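Local coordinates for protein phosphoribosyl-aminoimidazole carboxylase (Aspergillus clavatus, PDB 3K5I) that catalyses the ATP-dependent carboxylation of 5-aminoimidazole ribonucleotide to its N5-carboxy form, a step of purine biosynthesis, at residues 111-115 with 116-120; 310-313 with 314-318; 318-322 with 323-327; 389-392 with 393-397. All coordinates share one frame; numbering follows the deposited sequence.

Interaction 1 starts the helix after the last strand of the parallel sheet, while interaction 2 ends helix 307-315, which leans on that same sheet; the two touch where Glu112 CB meets Ile315 CG2, 3.8 Å away. Interaction 2 is the buried contact, with apolar chains turned toward strand 26-30. Interaction 3 continues directly from it, sharing Leu318, and is a more exposed turn; both reach the second subunit. Interaction 4 lies apart within the chain, about 31 Å from interaction 3 between centres, though His390 packs on Gln323 of the second subunit. An N-cap and an amide-indole stack mark interaction 1, a Schellman motif interaction 2, a short 3-10 turn interaction 3 and a proline kink interaction 4.

Interaction 1. Residues 111-115 with 116-120; sequences IEPSW and QAIRT
Gln116 folds back under the indole of Trp115 and lays its amide almost flat against the ring, the two planes 12° apart. Its CD sits 3.3 Å from the ring plane, displaced toward the rim, while CG makes a CH-pi contact 3.3 Å from the centroid of the six-membered ring. Trp115 reaches this place because CG stands between its own backbone N and carbonyl carbon (chi1 65°), which swings the indole back over the first turn of helix 115-121. Arg119, one turn on, runs alongside the indole: Trp115 CZ3 lies over the centre of the guanidinium face, 3.2 Å from Arg119 CZ, with the planes tilted 42° to each other. The guanidinium is also tied to helix 99-105, through Thr99 and a salt bridge to Glu103. Ser114 is the N-cap; its OG accepts from Ala117 N at 2.9 Å, and its carbonyl O takes the N-H of Ile118 in a nearly straight bond. The serine cap thus satisfies the Ala117 N-H at the helix start, and the amide-indole stack probably adds to its stability. The arginine charge, with CZ3 over one face, is probably offset by Glu103 and eased by a cation-pi contact with Tyr100.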
loop_
_atom_site.group_PDB
_atom_site.type_symbol
_atom_site.label_atom_id
_atom_site.label_comp_id
_atom_site.label_asym_id
_atom_site.label_seq_id
_atom_site.Cartn_x
_atom_site.Cartn_y
_atom_site.Cartn_z
ATOM N N ILE A 111 6.862 -24.300 -10.485
ATOM C CA ILE A 111 7.914 -23.341 -10.116
ATOM C C ILE A 111 7.884 -22.175 -11.066
ATOM O O ILE A 111 8.057 -22.363 -12.247
ATOM C CB ILE A 111 9.356 -23.918 -10.023
ATOM C CG1 ILE A 111 9.372 -25.171 -9.094
ATOM C CG2 ILE A 111 10.374 -22.741 -9.680
ATOM C CD1 ILE A 111 10.495 -26.306 -9.316
ATOM N N GLU A 112 7.726 -20.957 -10.573
ATOM C CA GLU A 112 7.706 -19.857 -11.528
ATOM C C GLU A 112 8.385 -18.621 -10.921
ATOM O O GLU A 112 8.041 -18.166 -9.825
ATOM C CB GLU A 112 6.235 -19.556 -11.883
ATOM C CG GLU A 112 5.383 -20.671 -12.560
ATOM C CD GLU A 112 5.883 -21.108 -13.942
ATOM O OE1 GLU A 112 6.885 -20.582 -14.439
ATOM O OE2 GLU A 112 5.307 -22.023 -14.553
ATOM N N PRO A 113 9.337 -18.048 -11.637
ATOM C CA PRO A 113 9.794 -18.574 -12.930
ATOM C C PRO A 113 10.585 -19.921 -12.843
ATOM O O PRO A 113 10.927 -20.475 -11.782
ATOM C CB PRO A 113 10.651 -17.404 -13.465
ATOM C CG PRO A 113 11.289 -16.826 -12.202
ATOM C CD PRO A 113 10.210 -16.963 -11.124
ATOM N N SER A 114 10.933 -20.522 -13.963
ATOM C CA SER A 114 11.657 -21.809 -13.924
ATOM C C SER A 114 12.985 -21.982 -13.192
ATOM O O SER A 114 13.831 -21.092 -13.267
ATOM C CB SER A 114 11.952 -22.256 -15.356
ATOM O OG SER A 114 13.176 -21.695 -15.750
ATOM N N TRP A 115 13.215 -23.131 -12.549
ATOM C CA TRP A 115 14.504 -23.299 -11.911
ATOM C C TRP A 115 15.695 -23.178 -12.866
ATOM O O TRP A 115 16.797 -22.755 -12.497
ATOM C CB TRP A 115 14.592 -24.517 -11.002
ATOM C CG TRP A 115 14.457 -25.720 -11.861
ATOM C CD1 TRP A 115 13.336 -26.465 -12.069
ATOM C CD2 TRP A 115 15.511 -26.331 -12.612
ATOM N NE1 TRP A 115 13.625 -27.506 -12.926
ATOM C CE2 TRP A 115 14.957 -27.457 -13.261
ATOM C CE3 TRP A 115 16.853 -25.996 -12.846
ATOM C CZ2 TRP A 115 15.715 -28.291 -14.096
ATOM C CZ3 TRP A 115 17.632 -26.848 -13.617
ATOM C CH2 TRP A 115 17.057 -27.972 -14.253
ATOM N N GLN A 116 15.505 -23.552 -14.122
ATOM C CA GLN A 116 16.643 -23.425 -15.050
ATOM C C GLN A 116 16.951 -21.945 -15.337
ATOM O O GLN A 116 18.126 -21.606 -15.490
ATOM C CB GLN A 116 16.326 -24.098 -16.374
ATOM C CG GLN A 116 16.046 -25.598 -16.341
ATOM C CD GLN A 116 14.557 -25.940 -16.259
ATOM O OE1 GLN A 116 13.776 -25.123 -15.753
ATOM N NE2 GLN A 116 14.168 -27.142 -16.726
ATOM N N ALA A 117 15.939 -21.067 -15.400
ATOM C CA ALA A 117 16.108 -19.613 -15.640
ATOM C C ALA A 117 16.909 -19.024 -14.489
ATOM O O ALA A 117 17.946 -18.376 -14.708
ATOM C CB ALA A 117 14.714 -18.875 -15.768
ATOM N N ILE A 118 16.482 -19.351 -13.255
ATOM C CA ILE A 118 17.142 -18.935 -12.034
ATOM C C ILE A 118 18.585 -19.443 -12.018
ATOM O O ILE A 118 19.546 -18.709 -11.781
ATOM C CB ILE A 118 16.366 -19.458 -10.764
ATOM C CG1 ILE A 118 14.968 -18.814 -10.642
ATOM C CG2 ILE A 118 16.933 -18.865 -9.425
ATOM C CD1 ILE A 118 14.247 -18.979 -9.255
ATOM N N ARG A 119 18.765 -20.732 -12.272
ATOM C CA ARG A 119 20.135 -21.249 -12.250
ATOM C C ARG A 119 21.001 -20.480 -13.199
ATOM O O ARG A 119 22.115 -20.091 -12.841
ATOM C CB ARG A 119 20.264 -22.688 -12.740
ATOM C CG ARG A 119 21.526 -23.385 -12.219
ATOM C CD ARG A 119 21.417 -24.873 -12.692
ATOM N NE ARG A 119 20.566 -25.592 -11.742
ATOM C CZ ARG A 119 20.277 -26.886 -11.757
ATOM N NH1 ARG A 119 20.776 -27.630 -12.723
ATOM N NH2 ARG A 119 19.499 -27.413 -10.814
ATOM N N THR A 120 20.499 -20.306 -14.425
ATOM C CA THR A 120 21.295 -19.546 -15.379
ATOM C C THR A 120 21.545 -18.149 -14.822
ATOM O O THR A 120 22.675 -17.642 -14.657
ATOM C CB THR A 120 20.640 -19.416 -16.792
ATOM O OG1 THR A 120 20.405 -20.717 -17.340
ATOM C CG2 THR A 120 21.557 -18.684 -17.794
#

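Interaction 2. Residues 310-313 with 314-318; sequences AHLR and AILDL
The imidazole of His311 receives the CG2 methyl of Ile315 obliquely, neither squarely over the ring nor in line with it, with NE2 as its nearest atom at 3.6 Å. CG of His311 is anti to the backbone N (chi1 -173°), which brings the ring forward beside the next turn, to Ile315. Both ring nitrogens have partners elsewhere: ND1 pairs with the backbone N of Val270 and NE2 with Thr91 OG1. Since that backbone N-H can only donate, the hydrogen of the ring probably sits on NE2. The other flat group, the guanidinium of Arg313, lies at the end of an extended chain; NH1 bonds to Pro319 O and to Leu353 O of the second subunit, so this arginine reaches across the dimer interface. Its aliphatic part stays local, CG lying 3.9 Å from Leu318 CB with the two chains nearly perpendicular.

Helix 307-315 ends here in a Schellman motif. Asp317 turns to positive phi (57°), bringing Leu318 N back to Arg313 O in a nearly straight bond of 2.7 Å; the companion bond, Asp317 N to Ala314 O, is weak. Arg313 O accepts a second time, from Leu316 N at 3.1 Å, and these two donors arrive on opposite faces of the carbonyl plane. Upstream, Ala314 N to Ala310 O is an ordinary helical bond. On the buried side Leu312 CD2 stands 4.3 Å from Leu316 CD1, and both leucines, with Ile315, rest on Val27 of strand 26-30.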
loop_
_atom_site.group_PDB
_atom_site.type_symbol
_atom_site.label_atom_id
_atom_site.label_comp_id
_atom_site.label_asym_id
_atom_site.label_seq_id
_atom_site.Cartn_x
_atom_site.Cartn_y
_atom_site.Cartn_z
ATOM N N ALA A 310 1.433 -7.493 -10.100
ATOM C CA ALA A 310 1.617 -8.152 -11.378
ATOM C C ALA A 310 2.236 -9.545 -11.298
ATOM O O ALA A 310 1.725 -10.528 -11.879
ATOM C CB ALA A 310 2.357 -7.225 -12.318
ATOM N N HIS A 311 3.331 -9.620 -10.552
ATOM C CA HIS A 311 4.025 -10.896 -10.394
ATOM C C HIS A 311 3.146 -12.015 -9.810
ATOM O O HIS A 311 3.160 -13.135 -10.281
ATOM C CB HIS A 311 5.219 -10.719 -9.514
ATOM C CG HIS A 311 6.042 -11.950 -9.452
ATOM N ND1 HIS A 311 6.961 -12.256 -10.437
ATOM C CD2 HIS A 311 6.043 -12.990 -8.580
ATOM C CE1 HIS A 311 7.499 -13.435 -10.166
ATOM N NE2 HIS A 311 6.980 -13.893 -9.035
ATOM N N LEU A 312 2.338 -11.723 -8.804
ATOM C CA LEU A 312 1.485 -12.758 -8.247
ATOM C C LEU A 312 0.522 -13.221 -9.295
ATOM O O LEU A 312 0.337 -14.402 -9.488
ATOM C CB LEU A 312 0.632 -12.125 -7.160
ATOM C CG LEU A 312 1.160 -12.148 -5.739
ATOM C CD1 LEU A 312 0.045 -11.468 -4.965
ATOM C CD2 LEU A 312 1.424 -13.636 -5.285
ATOM N N ARG A 313 -0.124 -12.267 -9.974
ATOM C CA ARG A 313 -1.078 -12.618 -11.008
ATOM C C ARG A 313 -0.457 -13.531 -12.040
ATOM O O ARG A 313 -1.039 -14.554 -12.453
ATOM C CB ARG A 313 -1.627 -11.349 -11.695
ATOM C CG ARG A 313 -2.590 -10.634 -10.760
ATOM C CD ARG A 313 -2.910 -9.143 -11.149
ATOM N NE ARG A 313 -3.907 -8.507 -10.270
ATOM C CZ ARG A 313 -5.124 -8.089 -10.633
ATOM N NH1 ARG A 313 -5.594 -8.277 -11.843
ATOM N NH2 ARG A 313 -5.949 -7.497 -9.786
ATOM N N ALA A 314 0.748 -13.127 -12.450
ATOM C CA ALA A 314 1.411 -13.897 -13.505
ATOM C C ALA A 314 1.654 -15.351 -13.136
ATOM O O ALA A 314 1.394 -16.284 -13.913
ATOM C CB ALA A 314 2.715 -13.258 -13.923
ATOM N N ILE A 315 2.190 -15.543 -11.939
ATOM C CA ILE A 315 2.496 -16.890 -11.537
ATOM C C ILE A 315 1.258 -17.676 -11.110
ATOM O O ILE A 315 1.379 -18.869 -10.824
ATOM C CB ILE A 315 3.482 -16.908 -10.326
ATOM C CG1 ILE A 315 2.841 -16.264 -9.124
ATOM C CG2 ILE A 315 4.828 -16.253 -10.609
ATOM C CD1 ILE A 315 3.797 -16.503 -8.009
ATOM N N LEU A 316 0.117 -17.003 -11.008
ATOM C CA LEU A 316 -1.152 -17.619 -10.577
ATOM C C LEU A 316 -2.137 -17.665 -11.738
ATOM O O LEU A 316 -3.297 -18.047 -11.538
ATOM C CB LEU A 316 -1.791 -16.884 -9.385
ATOM C CG LEU A 316 -0.918 -17.253 -8.196
ATOM C CD1 LEU A 316 -1.260 -16.505 -6.922
ATOM C CD2 LEU A 316 -0.895 -18.779 -7.883
ATOM N N ASP A 317 -1.670 -17.257 -12.922
ATOM C CA ASP A 317 -2.495 -17.214 -14.113
ATOM C C ASP A 317 -3.722 -16.359 -13.918
ATOM O O ASP A 317 -4.806 -16.729 -14.373
ATOM C CB ASP A 317 -2.865 -18.617 -14.598
ATOM C CG ASP A 317 -1.590 -19.418 -14.852
ATOM O OD1 ASP A 317 -0.646 -18.802 -15.401
ATOM O OD2 ASP A 317 -1.468 -20.577 -14.399
ATOM N N LEU A 318 -3.544 -15.236 -13.231
ATOM C CA LEU A 318 -4.682 -14.329 -13.018
ATOM C C LEU A 318 -4.501 -13.212 -14.028
ATOM O O LEU A 318 -3.389 -12.955 -14.501
ATOM C CB LEU A 318 -4.791 -13.740 -11.611
ATOM C CG LEU A 318 -4.656 -14.684 -10.443
ATOM C CD1 LEU A 318 -5.131 -14.140 -9.116
ATOM C CD2 LEU A 318 -5.351 -15.943 -10.888
#

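Interaction 3. Residues 318-322 with 323-327; sequences LPIPA and QSLEI
A short 3-10 turn, running from Ala322 to Ser324, interrupts the loop between helix 307-315 and strand 331-337, and Pro321 and Ser324 hold its opening. Ser324 N donates to Pro321 O at 3.1 Å, and Leu325 N follows with a straighter bond of 3.1 Å to Ala322 O. Both are three-residue steps, and in both the donor stands above the carbonyl plane by more than 50°, away from the lone-pair direction. The hydroxyl OG of Ser324 lies beside its own backbone N (chi1 -63°) and 3.9 Å from Pro321 CB; its hydrogen-bond partner, however, is Asn357 N of the second subunit. Pro321 packs on Leu353 of that subunit, and Gln323 on its Pro356, so the turn forms part of the dimer interface. On the inner side, the side chain of Leu325 crosses that of Ile320 at about a right angle. Leu222 of strand 221-232 touches both of these side chains. Leu325 CG also rests against the carbonyl of Ala322, 3.6 Å from its O. The apolar pair itself closes methyl to methyl, with Ile320 CG2 3.8 Å from Leu325 CD1.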
loop_
_atom_site.group_PDB
_atom_site.type_symbol
_atom_site.label_atom_id
_atom_site.label_comp_id
_atom_site.label_asym_id
_atom_site.label_seq_id
_atom_site.Cartn_x
_atom_site.Cartn_y
_atom_site.Cartn_z
ATOM N N LEU A 318 -3.544 -15.236 -13.231
ATOM C CA LEU A 318 -4.682 -14.329 -13.018
ATOM C C LEU A 318 -4.501 -13.212 -14.028
ATOM O O LEU A 318 -3.389 -12.955 -14.501
ATOM C CB LEU A 318 -4.791 -13.740 -11.611
ATOM C CG LEU A 318 -4.656 -14.684 -10.443
ATOM C CD1 LEU A 318 -5.131 -14.140 -9.116
ATOM C CD2 LEU A 318 -5.351 -15.943 -10.888
ATOM N N PRO A 319 -5.619 -12.562 -14.327
ATOM C CA PRO A 319 -5.664 -11.499 -15.321
ATOM C C PRO A 319 -4.801 -10.310 -15.066
ATOM O O PRO A 319 -4.604 -9.864 -13.953
ATOM C CB PRO A 319 -7.095 -10.947 -15.217
ATOM C CG PRO A 319 -7.882 -12.065 -14.700
ATOM C CD PRO A 319 -6.968 -13.012 -13.935
ATOM N N ILE A 320 -4.361 -9.710 -16.138
ATOM C CA ILE A 320 -3.620 -8.494 -15.896
ATOM C C ILE A 320 -3.979 -7.449 -16.969
ATOM O O ILE A 320 -3.267 -7.338 -17.989
ATOM C CB ILE A 320 -2.148 -8.804 -15.884
ATOM C CG1 ILE A 320 -1.894 -9.802 -14.754
ATOM C CG2 ILE A 320 -1.327 -7.495 -15.807
ATOM C CD1 ILE A 320 -0.472 -10.321 -14.762
ATOM N N PRO A 321 -5.037 -6.678 -16.729
ATOM C CA PRO A 321 -5.404 -5.621 -17.694
ATOM C C PRO A 321 -4.150 -4.779 -18.016
ATOM O O PRO A 321 -3.440 -4.312 -17.156
ATOM C CB PRO A 321 -6.532 -4.874 -16.992
ATOM C CG PRO A 321 -7.087 -5.907 -15.883
ATOM C CD PRO A 321 -5.948 -6.840 -15.566
ATOM N N ALA A 322 -3.772 -4.653 -19.283
ATOM C CA ALA A 322 -2.542 -3.960 -19.668
ATOM C C ALA A 322 -2.592 -2.467 -19.262
ATOM O O ALA A 322 -1.644 -1.753 -18.948
ATOM C CB ALA A 322 -2.464 -4.039 -21.214
ATOM N N GLN A 323 -3.784 -1.923 -19.319
ATOM C CA GLN A 323 -4.016 -0.533 -18.951
ATOM C C GLN A 323 -3.447 -0.249 -17.546
ATOM O O GLN A 323 -2.995 0.869 -17.270
ATOM C CB GLN A 323 -5.556 -0.417 -18.832
ATOM C CG GLN A 323 -6.193 0.856 -19.390
ATOM C CD GLN A 323 -7.320 0.679 -20.416
ATOM O OE1 GLN A 323 -8.134 -0.262 -20.429
ATOM N NE2 GLN A 323 -7.394 1.668 -21.281
ATOM N N SER A 324 -3.506 -1.247 -16.662
ATOM C CA SER A 324 -3.045 -1.123 -15.280
ATOM C C SER A 324 -1.556 -0.971 -15.005
ATOM O O SER A 324 -1.137 -0.745 -13.848
ATOM C CB SER A 324 -3.575 -2.317 -14.496
ATOM O OG SER A 324 -4.997 -2.351 -14.442
ATOM N N LEU A 325 -0.762 -1.122 -16.062
ATOM C CA LEU A 325 0.699 -1.036 -15.984
ATOM C C LEU A 325 1.138 0.265 -16.628
ATOM O O LEU A 325 2.306 0.511 -16.860
ATOM C CB LEU A 325 1.308 -2.185 -16.771
ATOM C CG LEU A 325 0.425 -3.403 -16.447
ATOM C CD1 LEU A 325 0.784 -4.634 -17.276
ATOM C CD2 LEU A 325 0.728 -3.779 -15.048
ATOM N N GLU A 326 0.159 1.117 -16.905
ATOM C CA GLU A 326 0.471 2.415 -17.521
ATOM C C GLU A 326 0.761 3.273 -16.304
ATOM O O GLU A 326 0.104 3.092 -15.270
ATOM C CB GLU A 326 -0.817 2.981 -18.170
ATOM C CG GLU A 326 -0.918 2.781 -19.672
ATOM C CD GLU A 326 -2.327 2.902 -20.263
ATOM O OE1 GLU A 326 -3.146 3.732 -19.783
ATOM O OE2 GLU A 326 -2.603 2.164 -21.237
ATOM N N ILE A 327 1.666 4.227 -16.476
ATOM C CA ILE A 327 2.028 5.149 -15.397
ATOM C C ILE A 327 0.980 6.224 -15.203
ATOM O O ILE A 327 0.640 6.964 -16.128
ATOM C CB ILE A 327 3.376 5.747 -15.737
ATOM C CG1 ILE A 327 4.392 4.653 -15.502
ATOM C CG2 ILE A 327 3.648 7.115 -15.098
ATOM C CD1 ILE A 327 5.869 5.085 -15.863
#

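Interaction 4. Residues 389-392 with 393-397; sequences THIQ and PLIDV
Asp396 N donates to Gln392 O at 2.6 Å, a short bond across the proline kink of helix 384-399. Beside it, Ile395 N donates to Ile391 O at 3.2 Å, while Leu394 N makes a weak bond to the same oxygen. Pro393 has no N-H to give, and its ring occupies the space where a helical bond would run: CD lies 3.7 Å from Thr389 O and 3.6 Å from His390 O. The helix bends there, and regular bonding resumes at Ile395. The Gln392 side chain leaves with CG anti to the backbone N (chi1 -166°), then bends at chi2, which brings its amide over the following turn. There NE2 stands 3.2 Å from Asp396 OD1, with amide and carboxylate planes 18° apart, and it also presses on the CB and CG2 of Ile395. This is the exposed side. Toward the interior, Ile391 and Leu394 pack on the large antiparallel sheet, meeting Leu334 of strand 331-337. Both branches of Ile391 meet Ile395, and CG1 also touches Leu394: Ile391 CG2 lies 3.9 Å from Ile395 CD1, and Ile391 CG1 4.1 Å from Leu394 CD2.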
loop_
_atom_site.group_PDB
_atom_site.type_symbol
_atom_site.label_atom_id
_atom_site.label_comp_id
_atom_site.label_asym_id
_atom_site.label_seq_id
_atom_site.Cartn_x
_atom_site.Cartn_y
_atom_site.Cartn_z
ATOM N N THR A 389 11.215 18.888 -8.097
ATOM C CA THR A 389 11.324 19.909 -7.061
ATOM C C THR A 389 10.907 19.447 -5.659
ATOM O O THR A 389 11.450 19.863 -4.617
ATOM C CB THR A 389 10.341 20.995 -7.478
ATOM O OG1 THR A 389 10.726 21.539 -8.750
ATOM C CG2 THR A 389 10.314 22.067 -6.442
ATOM N N HIS A 390 9.884 18.609 -5.593
ATOM C CA HIS A 390 9.468 18.167 -4.264
ATOM C C HIS A 390 10.537 17.333 -3.629
ATOM O O HIS A 390 10.731 17.368 -2.418
ATOM C CB HIS A 390 8.352 17.196 -4.389
ATOM C CG HIS A 390 7.028 17.829 -4.667
ATOM N ND1 HIS A 390 6.806 19.189 -4.552
ATOM C CD2 HIS A 390 5.851 17.272 -5.044
ATOM C CE1 HIS A 390 5.549 19.439 -4.876
ATOM N NE2 HIS A 390 4.945 18.295 -5.160
ATOM N N ILE A 391 11.231 16.547 -4.441
ATOM C CA ILE A 391 12.267 15.701 -3.861
ATOM C C ILE A 391 13.664 16.291 -3.627
ATOM O O ILE A 391 14.440 15.786 -2.797
ATOM C CB ILE A 391 12.407 14.383 -4.642
ATOM C CG1 ILE A 391 12.948 13.269 -3.770
ATOM C CG2 ILE A 391 13.287 14.585 -5.851
ATOM C CD1 ILE A 391 12.706 11.760 -4.359
ATOM N N GLN A 392 14.032 17.340 -4.344
ATOM C CA GLN A 392 15.403 17.848 -4.114
ATOM C C GLN A 392 16.029 17.923 -2.720
ATOM O O GLN A 392 17.119 17.400 -2.429
ATOM C CB GLN A 392 15.643 19.186 -4.801
ATOM C CG GLN A 392 17.126 19.545 -4.872
ATOM C CD GLN A 392 17.904 18.472 -5.578
ATOM O OE1 GLN A 392 17.984 18.468 -6.804
ATOM N NE2 GLN A 392 18.449 17.530 -4.813
ATOM N N PRO A 393 15.326 18.603 -1.834
ATOM C CA PRO A 393 15.804 18.758 -0.479
ATOM C C PRO A 393 16.128 17.463 0.272
ATOM O O PRO A 393 17.042 17.402 1.100
ATOM C CB PRO A 393 14.688 19.543 0.188
ATOM C CG PRO A 393 13.816 19.977 -0.842
ATOM C CD PRO A 393 13.936 19.044 -1.992
ATOM N N LEU A 394 15.354 16.426 -0.003
ATOM C CA LEU A 394 15.526 15.110 0.610
ATOM C C LEU A 394 16.764 14.449 -0.007
ATOM O O LEU A 394 17.509 13.747 0.677
ATOM C CB LEU A 394 14.318 14.282 0.174
ATOM C CG LEU A 394 14.374 12.821 0.639
ATOM C CD1 LEU A 394 14.605 12.698 2.117
ATOM C CD2 LEU A 394 13.095 12.055 0.186
ATOM N N ILE A 395 16.981 14.673 -1.299
ATOM C CA ILE A 395 18.188 14.115 -1.932
ATOM C C ILE A 395 19.306 14.941 -1.298
ATOM O O ILE A 395 20.358 14.416 -0.925
ATOM C CB ILE A 395 18.180 14.498 -3.427
ATOM C CG1 ILE A 395 17.033 13.821 -4.210
ATOM C CG2 ILE A 395 19.586 14.470 -4.063
ATOM C CD1 ILE A 395 17.124 14.060 -5.820
ATOM N N ASP A 396 19.063 16.240 -1.145
ATOM C CA ASP A 396 20.064 17.109 -0.529
ATOM C C ASP A 396 20.503 16.637 0.847
ATOM O O ASP A 396 21.678 16.581 1.142
ATOM C CB ASP A 396 19.520 18.505 -0.355
ATOM C CG ASP A 396 19.633 19.303 -1.613
ATOM O OD1 ASP A 396 20.335 18.730 -2.504
ATOM O OD2 ASP A 396 19.023 20.425 -1.614
ATOM N N VAL A 397 19.549 16.262 1.681
ATOM C CA VAL A 397 19.858 15.790 3.033
ATOM C C VAL A 397 20.515 14.416 2.979
ATOM O O VAL A 397 21.387 14.011 3.764
ATOM C CB VAL A 397 18.476 15.528 3.696
ATOM C CG1 VAL A 397 18.488 14.340 4.674
ATOM C CG2 VAL A 397 17.763 16.799 4.216
#